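DUF4974 domain-containing protein (Parabacteroides distasonis, PDB 4M0N) probably acts, through the FecR and FecR C-terminal regions held in this fragment, as part of a membrane-anchored anti-sigma factor that restrains its partner sigma factor. Local coordinates at residues Ala68-Met73 with Phe96-Tyr101; Ala87-Leu92 with Gly114-Asp119; Leu106-Val111 with Asn130-Val135; Ser123-Leu128 with Ile142-Glu147. The protein carries 1 engineered substitution. All coordinates share one frame; numbering follows the deposited sequence. Where two conformers were deposited one is given.

Contact 1: Ala68-Met73 with Phe96-Tyr101; sequences AFFNVM and FNVKAY
Phe70 and Phe96 exchange two backbone hydrogen bonds, Phe70 N to Phe96 O at 2.8 Å and Phe96 N to Phe70 O at 2.9 Å. Ala68 and Val98 form a second such pair, so 68-72 and 96-100 run as neighbouring antiparallel strands. Between them lies the non-hydrogen-bonded pair Phe69-Asn97, where Phe69 CD1 comes to 3.3 Å from Phe96 O. The amide of Asn97 is bonded outside the pair, ND2 to Glu67 and OD1 to Trp155. On the other face Phe70 and Phe96 lean together. Their ring planes are only 15° apart, but the centroids stand 5.4 Å from each other and the rings are slid so far that they barely overlap. What covers a face of the Phe96 ring is instead Phe70 CB, a CH-pi contact 4.0 Å from the centroid. Phe96 CG sits between its own backbone N and carbonyl carbon (chi1 56°), which swings the ring across toward the partner strand. There Val72 CG2 meets Phe96 CE1 at 3.8 Å, while Phe70 CE1 reaches Val98 CG2 at 4.2 Å. Were the Phe96 ring cut back to a methyl, as in an alanine here, a gap is likely to open beside Phe70 CB and Val72 CG2, taking away one of the walls round the Phe70 ring. The aromatic face is buried against the second sheet of the sandwich: Phe70 packs on Val62, Phe80 and Val82, and Phe96 on Val82, Val89 and Val91. Within their own sheet, strand 40-43 flanks 67-72 and strand 106-111 flanks 94-100.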
loop_
_atom_site.group_PDB
_atom_site.type_symbol
_atom_site.label_atom_id
_atom_site.label_comp_id
_atom_site.label_asym_id
_atom_site.label_seq_id
_atom_site.Cartn_x
_atom_site.Cartn_y
_atom_site.Cartn_z
ATOM N N ALA A 68 0.447 -1.209 5.338
ATOM C CA ALA A 68 -0.298 -1.597 6.524
ATOM C C ALA A 68 -1.445 -0.647 6.737
ATOM O O ALA A 68 -1.351 0.536 6.418
ATOM C CB ALA A 68 0.614 -1.570 7.748
ATOM N N PHE A 69 -2.515 -1.197 7.301
ATOM C CA PHE A 69 -3.676 -0.407 7.724
ATOM C C PHE A 69 -3.635 -0.370 9.246
ATOM O O PHE A 69 -3.658 -1.428 9.911
ATOM C CB PHE A 69 -4.955 -1.045 7.229
ATOM C CG PHE A 69 -6.171 -0.262 7.600
ATOM C CD1 PHE A 69 -6.421 0.948 6.986
ATOM C CD2 PHE A 69 -6.991 -0.701 8.594
ATOM C CE1 PHE A 69 -7.532 1.708 7.346
ATOM C CE2 PHE A 69 -8.105 0.053 8.959
ATOM C CZ PHE A 69 -8.357 1.240 8.341
ATOM N N PHE A 70 -3.629 0.845 9.782
ATOM C CA PHE A 70 -3.605 1.118 11.198
ATOM C C PHE A 70 -4.958 1.627 11.704
ATOM O O PHE A 70 -5.523 2.554 11.126
ATOM C CB PHE A 70 -2.571 2.204 11.469
ATOM C CG PHE A 70 -1.183 1.801 11.129
ATOM C CD1 PHE A 70 -0.735 1.908 9.830
ATOM C CD2 PHE A 70 -0.332 1.320 12.110
ATOM C CE1 PHE A 70 0.541 1.505 9.508
ATOM C CE2 PHE A 70 0.939 0.910 11.808
ATOM C CZ PHE A 70 1.372 1.001 10.494
ATOM N N ASN A 71 -5.473 1.015 12.762
ATOM C CA ASN A 71 -6.616 1.579 13.456
ATOM C C ASN A 71 -6.106 1.958 14.831
ATOM O O ASN A 71 -6.038 1.124 15.734
ATOM C CB ASN A 71 -7.757 0.581 13.524
ATOM C CG ASN A 71 -9.016 1.177 14.118
ATOM O OD1 ASN A 71 -8.986 2.210 14.735
ATOM N ND2 ASN A 71 -10.125 0.487 13.955
ATOM N N VAL A 72 -5.698 3.223 14.955
ATOM C CA VAL A 72 -5.017 3.700 16.138
ATOM C C VAL A 72 -5.943 4.101 17.269
ATOM O O VAL A 72 -6.783 4.962 17.109
ATOM C CB VAL A 72 -4.064 4.878 15.812
ATOM C CG1 VAL A 72 -3.424 5.417 17.100
ATOM C CG2 VAL A 72 -2.995 4.411 14.846
ATOM N N MET A 73 -5.740 3.446 18.414
ATOM C CA MET A 73 -6.406 3.782 19.658
ATOM C C MET A 73 -6.112 5.216 20.092
ATOM O O MET A 73 -4.966 5.627 20.164
ATOM C CB MET A 73 -5.946 2.797 20.728
ATOM C CG MET A 73 -6.721 1.491 20.731
ATOM S SD MET A 73 -8.374 1.635 21.477
ATOM C CE MET A 73 -8.077 2.790 22.779
ATOM N N PHE A 96 -6.109 4.528 9.108
ATOM C CA PHE A 96 -5.506 4.956 7.851
ATOM C C PHE A 96 -4.605 3.887 7.286
ATOM O O PHE A 96 -4.061 3.046 8.031
ATOM C CB PHE A 96 -4.706 6.233 8.054
ATOM C CG PHE A 96 -3.654 6.106 9.127
ATOM C CD1 PHE A 96 -3.986 6.243 10.469
ATOM C CD2 PHE A 96 -2.346 5.833 8.794
ATOM C CE1 PHE A 96 -3.024 6.075 11.456
ATOM C CE2 PHE A 96 -1.376 5.636 9.789
ATOM C CZ PHE A 96 -1.723 5.789 11.123
ATOM N N ASN A 97 -4.477 3.931 5.957
ATOM C CA ASN A 97 -3.575 3.069 5.206
ATOM C C ASN A 97 -2.298 3.774 4.830
ATOM O O ASN A 97 -2.303 4.913 4.404
ATOM C CB ASN A 97 -4.261 2.650 3.892
ATOM C CG ASN A 97 -3.672 1.405 3.289
ATOM O OD1 ASN A 97 -3.925 0.282 3.769
ATOM N ND2 ASN A 97 -2.961 1.571 2.170
ATOM N N VAL A 98 -1.179 3.062 4.973
ATOM C CA VAL A 98 0.116 3.554 4.532
ATOM C C VAL A 98 0.672 2.504 3.593
ATOM O O VAL A 98 0.901 1.360 3.980
ATOM C CB VAL A 98 1.092 3.723 5.704
ATOM C CG1 VAL A 98 2.388 4.260 5.209
ATOM C CG2 VAL A 98 0.505 4.639 6.778
ATOM N N LYS A 99 0.833 2.909 2.349
ATOM C CA LYS A 99 1.382 2.014 1.322
ATOM C C LYS A 99 2.717 2.579 0.941
ATOM O O LYS A 99 2.803 3.624 0.262
ATOM C CB LYS A 99 0.462 1.913 0.126
ATOM C CG LYS A 99 0.968 0.887 -0.865
ATOM C CD LYS A 99 0.039 0.759 -2.026
ATOM C CE LYS A 99 0.599 -0.280 -2.987
ATOM N NZ LYS A 99 -0.463 -0.542 -3.983
ATOM N N ALA A 100 3.794 1.901 1.344
ATOM C CA ALA A 100 5.164 2.444 1.235
ATOM C C ALA A 100 6.164 1.329 1.000
ATOM O O ALA A 100 7.097 1.150 1.735
ATOM C CB ALA A 100 5.528 3.255 2.482
ATOM N N TYR A 101 5.916 0.554 -0.029
ATOM C CA TYR A 101 6.826 -0.522 -0.413
ATOM C C TYR A 101 8.087 0.129 -0.991
ATOM O O TYR A 101 8.038 0.979 -1.908
ATOM C CB TYR A 101 6.201 -1.445 -1.463
ATOM C CG TYR A 101 5.121 -2.332 -0.937
ATOM C CD1 TYR A 101 5.420 -3.524 -0.285
ATOM C CD2 TYR A 101 3.791 -1.985 -1.081
ATOM C CE1 TYR A 101 4.426 -4.356 0.200
ATOM C CE2 TYR A 101 2.807 -2.815 -0.620
ATOM C CZ TYR A 101 3.115 -3.978 0.030
ATOM O OH TYR A 101 2.107 -4.786 0.468
#

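Contact 2: Ala87-Leu92 with Gly114-Asp119; sequences ADVKVL and GKVEVD
Val89 and Val91 meet Val116 on the inner face of an antiparallel strand pair that belongs to one sheet of the FecR-domain beta sandwich. Val91 CG1 lies 3.6 Å from Val116 CG2, the two side chains lying side by side and pointing the same way. Val89 crosses at a slant, and its CG1, placed anti to the backbone N (chi1 180°), is the methyl turned to Val116 CG1, at 3.3 Å, closer than usual van der Waals contact. Further along, Ala87 CB touches Val118 CG1. Two hydrogen-bonded pairs set this register, Asp88 with Asp119 and Lys90 with Glu117; in the latter Lys90 N donates to Glu117 O at 2.7 Å. The outer face is polar. Glu117 OE2 stands 2.6 Å from Asp119 OD1, and the Lys90 ammonium is too distant to pair with either, although its CD passes 4.0 Å from Asp119 OD2. Asp88 turns to a salt bridge with Arg83. Behind the valines, Phe96 and Val109 of the opposing sheet fill the inner side. Where the strands part, a water accepts from Leu92 N at 2.9 Å and donates to Lys115 O at 2.6 Å.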
loop_
_atom_site.group_PDB
_atom_site.type_symbol
_atom_site.label_atom_id
_atom_site.label_comp_id
_atom_site.label_asym_id
_atom_site.label_seq_id
_atom_site.Cartn_x
_atom_site.Cartn_y
_atom_site.Cartn_z
ATOM N N ALA A 87 8.371 9.423 5.065
ATOM C CA ALA A 87 7.449 10.258 5.818
ATOM C C ALA A 87 7.148 9.678 7.150
ATOM O O ALA A 87 7.124 8.464 7.328
ATOM C CB ALA A 87 6.128 10.384 5.078
ATOM N N ASP A 88 6.858 10.557 8.088
ATOM C CA ASP A 88 6.189 10.132 9.297
ATOM C C ASP A 88 4.711 10.402 9.169
ATOM O O ASP A 88 4.297 11.497 8.758
ATOM C CB ASP A 88 6.682 10.926 10.507
ATOM C CG ASP A 88 8.063 10.517 11.013
ATOM O OD1 ASP A 88 8.603 9.477 10.626
ATOM O OD2 ASP A 88 8.602 11.212 11.922
ATOM N N VAL A 89 3.896 9.452 9.612
ATOM C CA VAL A 89 2.472 9.674 9.674
ATOM C C VAL A 89 2.098 9.733 11.143
ATOM O O VAL A 89 2.272 8.747 11.880
ATOM C CB VAL A 89 1.710 8.549 8.959
ATOM C CG1 VAL A 89 0.222 8.807 9.029
ATOM C CG2 VAL A 89 2.236 8.401 7.539
ATOM N N LYS A 90 1.551 10.875 11.560
ATOM C CA LYS A 90 1.324 11.170 12.977
ATOM C C LYS A 90 -0.153 11.351 13.275
ATOM O O LYS A 90 -0.838 12.116 12.581
ATOM C CB LYS A 90 2.082 12.429 13.282
ATOM C CG LYS A 90 2.086 12.844 14.727
ATOM C CD LYS A 90 2.997 14.052 14.882
ATOM C CE LYS A 90 3.166 14.407 16.341
ATOM N NZ LYS A 90 1.872 14.839 16.938
ATOM N N VAL A 91 -0.669 10.624 14.256
ATOM C CA VAL A 91 -2.053 10.757 14.603
ATOM C C VAL A 91 -2.211 10.763 16.119
ATOM O O VAL A 91 -1.310 10.332 16.854
ATOM C CB VAL A 91 -2.967 9.660 14.010
ATOM C CG1 VAL A 91 -2.779 9.509 12.502
ATOM C CG2 VAL A 91 -2.793 8.328 14.722
ATOM N N LEU A 92 -3.379 11.199 16.575
ATOM C CA LEU A 92 -3.776 10.943 17.956
ATOM C C LEU A 92 -4.718 9.744 18.050
ATOM O O LEU A 92 -4.652 8.948 18.978
ATOM C CB LEU A 92 -4.451 12.174 18.539
ATOM C CG LEU A 92 -3.670 13.477 18.451
ATOM C CD1 LEU A 92 -4.500 14.578 19.111
ATOM C CD2 LEU A 92 -2.316 13.369 19.128
ATOM N N GLY A 114 -10.872 9.704 11.130
ATOM C CA GLY A 114 -10.039 10.573 11.954
ATOM C C GLY A 114 -9.205 11.548 11.141
ATOM O O GLY A 114 -9.471 11.777 9.955
ATOM N N LYS A 115 -8.141 12.059 11.769
ATOM C CA LYS A 115 -7.305 13.132 11.225
ATOM C C LYS A 115 -5.870 12.656 11.308
ATOM O O LYS A 115 -5.460 12.083 12.315
ATOM C CB LYS A 115 -7.493 14.430 12.012
ATOM C CG LYS A 115 -8.903 14.974 11.878
ATOM C CD LYS A 115 -9.068 16.324 12.525
ATOM C CE LYS A 115 -10.521 16.749 12.479
ATOM N NZ LYS A 115 -10.691 18.123 12.982
ATOM N N VAL A 116 -5.139 12.853 10.214
ATOM C CA VAL A 116 -3.798 12.340 10.089
ATOM C C VAL A 116 -2.857 13.454 9.615
ATOM O O VAL A 116 -3.194 14.210 8.706
ATOM C CB VAL A 116 -3.810 11.203 9.051
ATOM C CG1 VAL A 116 -2.435 10.720 8.760
ATOM C CG2 VAL A 116 -4.724 10.066 9.534
ATOM N N GLU A 117 -1.674 13.536 10.223
ATOM C CA GLU A 117 -0.645 14.482 9.752
ATOM C C GLU A 117 0.466 13.690 9.076
ATOM O O GLU A 117 0.946 12.725 9.622
ATOM C CB GLU A 117 -0.043 15.263 10.921
ATOM C CG GLU A 117 0.993 16.293 10.522
ATOM C CD GLU A 117 1.490 17.161 11.684
ATOM O OE1 GLU A 117 0.660 17.828 12.325
ATOM O OE2 GLU A 117 2.710 17.187 11.934
ATOM N N VAL A 118 0.879 14.125 7.895
ATOM C CA VAL A 118 1.949 13.493 7.181
ATOM C C VAL A 118 3.106 14.457 7.110
ATOM O O VAL A 118 3.022 15.513 6.475
ATOM C CB VAL A 118 1.507 13.090 5.767
ATOM C CG1 VAL A 118 2.654 12.394 5.044
ATOM C CG2 VAL A 118 0.280 12.168 5.834
ATOM N N ASP A 119 4.216 14.070 7.733
ATOM C CA ASP A 119 5.356 14.924 7.836
ATOM C C ASP A 119 6.454 14.375 6.943
ATOM O O ASP A 119 6.925 13.256 7.132
ATOM C CB ASP A 119 5.875 14.947 9.265
ATOM C CG ASP A 119 4.864 15.448 10.254
ATOM O OD1 ASP A 119 4.148 16.422 9.943
ATOM O OD2 ASP A 119 4.794 14.882 11.375
HETATM O O HOH W 1 -5.619 12.105 14.958
#

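Contact 3: Leu106-Val111 with Asn130-Val135; sequences LMAVSV and NEQIIV
Gln132 reaches across to Ser110 from the neighbouring antiparallel strand, both strands lying in one sheet of the FecR-domain beta sandwich. Its CB lies 3.7 Å from Val109 O. CG, anti to the backbone N (chi1 173°), runs past both Val109 O and Ser110 OG at 3.6 Å from each. CD follows at 3.7 Å from Ser110 OG, and at the tip NE2 donates to that hydroxyl oxygen at 2.9 Å, with an N-H...O angle of 163° and the oxygen close to the amide plane. The backbone beneath is firmly zipped: Met107 with Val135 and Val109 with Ile133 each share two hydrogen bonds, and Val111 is bonded to Glu131 and Asn130. On the same face as Gln132, Leu106 CD2 meets Ile134 CG2 at 3.9 Å. The opposite face is apolar, with Met107 SD 4.1 Å from Val135 CG2, and Val109 and Ile133 pack on Val118 of the facing sheet. A leucine in place of Gln132 would probably leave the Ser110 hydroxyl without its amide donor. On its other side strand 106-111 is bonded to 94-100, Ser110 to Asn97. Gln132 and Ser110 are both buried, so their hydrogen bond gives each a polar partner inside the protein.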
loop_
_atom_site.group_PDB
_atom_site.type_symbol
_atom_site.label_atom_id
_atom_site.label_comp_id
_atom_site.label_asym_id
_atom_site.label_seq_id
_atom_site.Cartn_x
_atom_site.Cartn_y
_atom_site.Cartn_z
ATOM N N LEU A 106 5.586 4.592 -6.089
ATOM C CA LEU A 106 4.712 5.459 -5.324
ATOM C C LEU A 106 4.567 5.034 -3.882
ATOM O O LEU A 106 4.632 3.838 -3.570
ATOM C CB LEU A 106 3.321 5.508 -5.936
ATOM C CG LEU A 106 3.184 5.850 -7.414
ATOM C CD1 LEU A 106 1.747 5.657 -7.894
ATOM C CD2 LEU A 106 3.629 7.280 -7.616
ATOM N N MET A 107 4.364 6.025 -3.011
ATOM C CA MET A 107 3.964 5.827 -1.641
ATOM C C MET A 107 2.666 6.613 -1.421
ATOM O O MET A 107 2.482 7.660 -2.007
ATOM C CB MET A 107 5.082 6.329 -0.739
ATOM C CG MET A 107 4.818 6.323 0.730
ATOM S SD MET A 107 4.154 7.854 1.385
ATOM C CE MET A 107 4.387 7.431 3.112
ATOM N N ALA A 108 1.742 6.050 -0.666
ATOM C CA ALA A 108 0.472 6.734 -0.433
ATOM C C ALA A 108 -0.053 6.501 0.958
ATOM O O ALA A 108 -0.004 5.375 1.492
ATOM C CB ALA A 108 -0.591 6.308 -1.426
ATOM N N VAL A 109 -0.589 7.580 1.532
ATOM C CA VAL A 109 -1.278 7.542 2.804
ATOM C C VAL A 109 -2.723 7.960 2.578
ATOM O O VAL A 109 -2.987 8.977 1.953
ATOM C CB VAL A 109 -0.621 8.506 3.818
ATOM C CG1 VAL A 109 -1.379 8.542 5.131
ATOM C CG2 VAL A 109 0.848 8.122 4.018
ATOM N N SER A 110 -3.645 7.124 3.042
ATOM C CA SER A 110 -5.081 7.274 2.744
ATOM C C SER A 110 -5.855 7.136 4.036
ATOM O O SER A 110 -5.697 6.153 4.758
ATOM C CB SER A 110 -5.534 6.193 1.783
ATOM O OG SER A 110 -4.706 6.088 0.621
ATOM N N VAL A 111 -6.682 8.134 4.353
ATOM C CA VAL A 111 -7.338 8.198 5.652
ATOM C C VAL A 111 -8.744 7.621 5.571
ATOM O O VAL A 111 -9.519 7.995 4.706
ATOM C CB VAL A 111 -7.446 9.650 6.174
ATOM C CG1 VAL A 111 -8.095 9.678 7.539
ATOM C CG2 VAL A 111 -6.075 10.310 6.189
ATOM N N ASN A 130 -11.052 10.015 3.484
ATOM C CA ASN A 130 -11.139 9.948 2.032
ATOM C C ASN A 130 -10.325 11.019 1.300
ATOM O O ASN A 130 -10.643 11.411 0.189
ATOM C CB ASN A 130 -12.572 9.853 1.579
ATOM C CG ASN A 130 -13.293 8.696 2.252
ATOM O OD1 ASN A 130 -12.741 7.599 2.349
ATOM N ND2 ASN A 130 -14.420 8.972 2.839
ATOM N N GLU A 131 -9.287 11.497 1.981
ATOM C CA GLU A 131 -8.190 12.220 1.374
ATOM C C GLU A 131 -6.950 11.336 1.395
ATOM O O GLU A 131 -6.830 10.408 2.194
ATOM C CB GLU A 131 -7.927 13.520 2.146
ATOM C CG GLU A 131 -9.120 14.452 2.154
ATOM C CD GLU A 131 -8.757 15.843 2.688
ATOM O OE1 GLU A 131 -7.979 15.906 3.677
ATOM O OE2 GLU A 131 -9.240 16.845 2.106
ATOM N N GLN A 132 -6.043 11.622 0.480
ATOM C CA GLN A 132 -4.878 10.820 0.283
ATOM C C GLN A 132 -3.729 11.709 -0.129
ATOM O O GLN A 132 -3.942 12.715 -0.771
ATOM C CB GLN A 132 -5.209 9.850 -0.869
ATOM C CG GLN A 132 -4.137 8.989 -1.431
ATOM C CD GLN A 132 -4.688 8.116 -2.533
ATOM O OE1 GLN A 132 -4.963 8.567 -3.671
ATOM N NE2 GLN A 132 -4.853 6.870 -2.206
ATOM N N ILE A 133 -2.520 11.293 0.229
ATOM C CA ILE A 133 -1.295 11.874 -0.304
ATOM C C ILE A 133 -0.548 10.779 -1.046
ATOM O O ILE A 133 -0.451 9.640 -0.565
ATOM C CB ILE A 133 -0.416 12.437 0.807
ATOM C CG1 ILE A 133 -1.047 13.730 1.345
ATOM C CG2 ILE A 133 1.022 12.668 0.332
ATOM C CD1 ILE A 133 -0.458 14.093 2.676
ATOM N N ILE A 134 -0.093 11.109 -2.253
ATOM C CA ILE A 134 0.710 10.214 -3.056
ATOM C C ILE A 134 2.054 10.887 -3.186
ATOM O O ILE A 134 2.138 12.038 -3.654
ATOM C CB ILE A 134 0.085 9.933 -4.436
ATOM C CG1 ILE A 134 -1.358 9.374 -4.277
ATOM C CG2 ILE A 134 0.991 8.986 -5.235
ATOM C CD1 ILE A 134 -2.067 9.034 -5.584
ATOM N N VAL A 135 3.111 10.174 -2.806
ATOM C CA VAL A 135 4.485 10.621 -3.018
ATOM C C VAL A 135 5.104 9.795 -4.127
ATOM O O VAL A 135 5.044 8.573 -4.115
ATOM C CB VAL A 135 5.331 10.474 -1.738
ATOM C CG1 VAL A 135 6.817 10.754 -1.988
ATOM C CG2 VAL A 135 4.805 11.387 -0.662
#

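Contact 4: Ser123-Leu128 with Ile142-Glu147; sequences SVMRLL and ILKKNE
Lys144, Met125 and Ile142 carry this contact, in which the methionine reaches from one strand to two residues of the other. Strands 123-127 and 142-146 run nearly parallel, 13° apart, but their axes approach only to 9.6 Å and no hydrogen bond joins them; side chains alone bridge the gap. Met125 sends CG out anti to its carbonyl carbon (chi1 -55°) and then bends at the sulfur. The bend brings the terminal methyl CE against Lys144 CB at 3.6 Å, while SD passes Ile142 CG2 at 4.2 Å, the two side chains crossing at a slant. The other branch of the isoleucine ends at CD1, 4.0 Å from Ser123 CB. Lys144 gives only its aliphatic root to the methionine. Its CG meets Leu127 CD2 at 3.9 Å, the lysine and leucine sliding past each other in opposite directions, and beyond CG the chain bends at chi2 (-104°). The ammonium end leads away to a salt bridge with Glu131, so the charge is engaged while CB and CG rest on Met125 and Leu127. Behind the pair, Ile133 of strand 131-136 touches Met125 and Leu127. Ile142 and Lys144 remain exposed, and this is a contact at the protein surface. Each strand is the outermost of its own seven-stranded sheet within the chain. The arrangement is that of a beta-sandwich margin, where the last strands of two facing sheets come together through side chains.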
loop_
_atom_site.group_PDB
_atom_site.type_symbol
_atom_site.label_atom_id
_atom_site.label_comp_id
_atom_site.label_asym_id
_atom_site.label_seq_id
_atom_site.Cartn_x
_atom_site.Cartn_y
_atom_site.Cartn_z
ATOM N N SER A 123 7.595 19.193 3.569
ATOM C CA SER A 123 6.136 19.271 3.431
ATOM C C SER A 123 5.466 18.699 4.661
ATOM O O SER A 123 5.824 17.600 5.084
ATOM C CB SER A 123 5.674 18.431 2.233
ATOM O OG SER A 123 4.250 18.327 2.187
ATOM N N VAL A 124 4.484 19.415 5.222
ATOM C CA VAL A 124 3.627 18.865 6.256
ATOM C C VAL A 124 2.179 19.069 5.812
ATOM O O VAL A 124 1.798 20.176 5.458
ATOM C CB VAL A 124 3.893 19.564 7.606
ATOM C CG1 VAL A 124 2.870 19.140 8.656
ATOM C CG2 VAL A 124 5.316 19.273 8.060
ATOM N N MET A 125 1.383 18.008 5.855
ATOM C CA MET A 125 0.019 18.064 5.371
ATOM C C MET A 125 -0.907 17.336 6.312
ATOM O O MET A 125 -0.585 16.272 6.793
ATOM C CB MET A 125 -0.041 17.435 3.986
ATOM C CG MET A 125 0.935 18.087 3.008
ATOM S SD MET A 125 0.834 17.490 1.295
ATOM C CE MET A 125 -0.578 18.444 0.779
ATOM N N ARG A 126 -2.080 17.912 6.537
ATOM C CA ARG A 126 -3.068 17.243 7.348
ATOM C C ARG A 126 -4.138 16.694 6.416
ATOM O O ARG A 126 -4.535 17.344 5.438
ATOM C CB ARG A 126 -3.623 18.186 8.405
ATOM C CG ARG A 126 -2.572 18.533 9.448
ATOM C CD ARG A 126 -3.135 19.164 10.708
ATOM N NE ARG A 126 -3.680 20.497 10.460
ATOM C CZ ARG A 126 -3.724 21.489 11.347
ATOM N NH1 ARG A 126 -3.232 21.334 12.573
ATOM N NH2 ARG A 126 -4.250 22.658 10.993
ATOM N N LEU A 127 -4.606 15.499 6.735
ATOM C CA LEU A 127 -5.545 14.770 5.882
ATOM C C LEU A 127 -6.750 14.370 6.691
ATOM O O LEU A 127 -6.639 14.078 7.877
ATOM C CB LEU A 127 -4.907 13.507 5.368
ATOM C CG LEU A 127 -3.736 13.697 4.401
ATOM C CD1 LEU A 127 -3.196 12.308 4.135
ATOM C CD2 LEU A 127 -4.159 14.412 3.132
ATOM N N LEU A 128 -7.897 14.376 6.018
ATOM C CA LEU A 128 -9.151 13.951 6.579
ATOM C C LEU A 128 -9.653 12.701 5.847
ATOM O O LEU A 128 -9.052 12.264 4.872
ATOM C CB LEU A 128 -10.164 15.085 6.368
ATOM C CG LEU A 128 -9.875 16.404 7.072
ATOM C CD1 LEU A 128 -10.881 17.446 6.558
ATOM C CD2 LEU A 128 -10.030 16.157 8.554
ATOM N N ILE A 142 4.535 15.308 -5.090
ATOM C CA ILE A 142 3.663 15.052 -3.989
ATOM C C ILE A 142 2.273 15.526 -4.429
ATOM O O ILE A 142 2.119 16.679 -4.838
ATOM C CB ILE A 142 4.072 15.858 -2.728
ATOM C CG1 ILE A 142 5.530 15.570 -2.308
ATOM C CG2 ILE A 142 3.136 15.526 -1.582
ATOM C CD1 ILE A 142 6.075 16.519 -1.253
ATOM N N LEU A 143 1.295 14.639 -4.325
ATOM C CA LEU A 143 -0.091 14.948 -4.719
ATOM C C LEU A 143 -1.029 14.679 -3.584
ATOM O O LEU A 143 -1.103 13.552 -3.085
ATOM C CB LEU A 143 -0.496 14.074 -5.926
ATOM C CG LEU A 143 -1.943 14.200 -6.381
ATOM C CD1 LEU A 143 -2.228 15.635 -6.740
ATOM C CD2 LEU A 143 -2.245 13.224 -7.548
ATOM N N LYS A 144 -1.788 15.697 -3.176
ATOM C CA LYS A 144 -2.900 15.490 -2.279
ATOM C C LYS A 144 -4.181 15.510 -3.087
ATOM O O LYS A 144 -4.375 16.371 -3.920
ATOM C CB LYS A 144 -2.943 16.603 -1.226
ATOM C CG LYS A 144 -4.048 16.464 -0.183
ATOM C CD LYS A 144 -5.183 17.412 -0.434
ATOM C CE LYS A 144 -6.409 17.095 0.401
ATOM N NZ LYS A 144 -7.533 17.942 -0.113
ATOM N N LYS A 145 -5.057 14.554 -2.799
ATOM C CA LYS A 145 -6.260 14.359 -3.566
ATOM C C LYS A 145 -7.310 13.606 -2.774
ATOM O O LYS A 145 -7.050 13.151 -1.673
ATOM C CB LYS A 145 -5.969 13.578 -4.847
ATOM C CG LYS A 145 -5.459 12.162 -4.623
ATOM C CD LYS A 145 -5.275 11.405 -5.934
ATOM C CE LYS A 145 -6.546 11.231 -6.762
ATOM N NZ LYS A 145 -6.282 10.185 -7.776
ATOM N N ASN A 146 -8.502 13.463 -3.359
ATOM C CA ASN A 146 -9.530 12.637 -2.760
ATOM C C ASN A 146 -9.425 11.228 -3.268
ATOM O O ASN A 146 -9.114 10.990 -4.445
ATOM C CB ASN A 146 -10.933 13.185 -3.079
ATOM C CG ASN A 146 -11.185 14.547 -2.479
ATOM O OD1 ASN A 146 -10.793 14.829 -1.353
ATOM N ND2 ASN A 146 -11.907 15.382 -3.212
ATOM N N GLU A 147 -9.708 10.274 -2.403
ATOM C CA GLU A 147 -9.782 8.878 -2.834
ATOM C C GLU A 147 -10.611 8.156 -1.798
ATOM O O GLU A 147 -10.550 8.463 -0.603
ATOM C CB GLU A 147 -8.383 8.251 -2.954
ATOM C CG GLU A 147 -8.373 6.804 -3.447
ATOM C CD GLU A 147 -9.032 6.655 -4.799
ATOM O OE1 GLU A 147 -8.337 6.782 -5.817
ATOM O OE2 GLU A 147 -10.252 6.386 -4.840
#

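Overall arrangement
Three of the contacts pair strands within a sheet of the FecR-domain sandwich, and contact 4 spans the two sheets. Contacts 1 and 3 are consecutive in one sheet, where strands 94-100 and 106-111 are neighbours and Lys99 N lies 2.7 Å from Ala108 O. Contact 2 belongs to the facing sheet and packs on both: Phe96 CE2 meets Val89 CG1 at 3.6 Å, and Val116 CG2 meets Val111 CG2 at 3.6 Å. Contact 4 lies at the margin, its centre about 7 Å from that of contact 3 and about 15 Å from that of contact 1. The bound magnesium ion lies apart from them, about 12 Å from the side chain of Ala68 and about 13 Å from that of Met107.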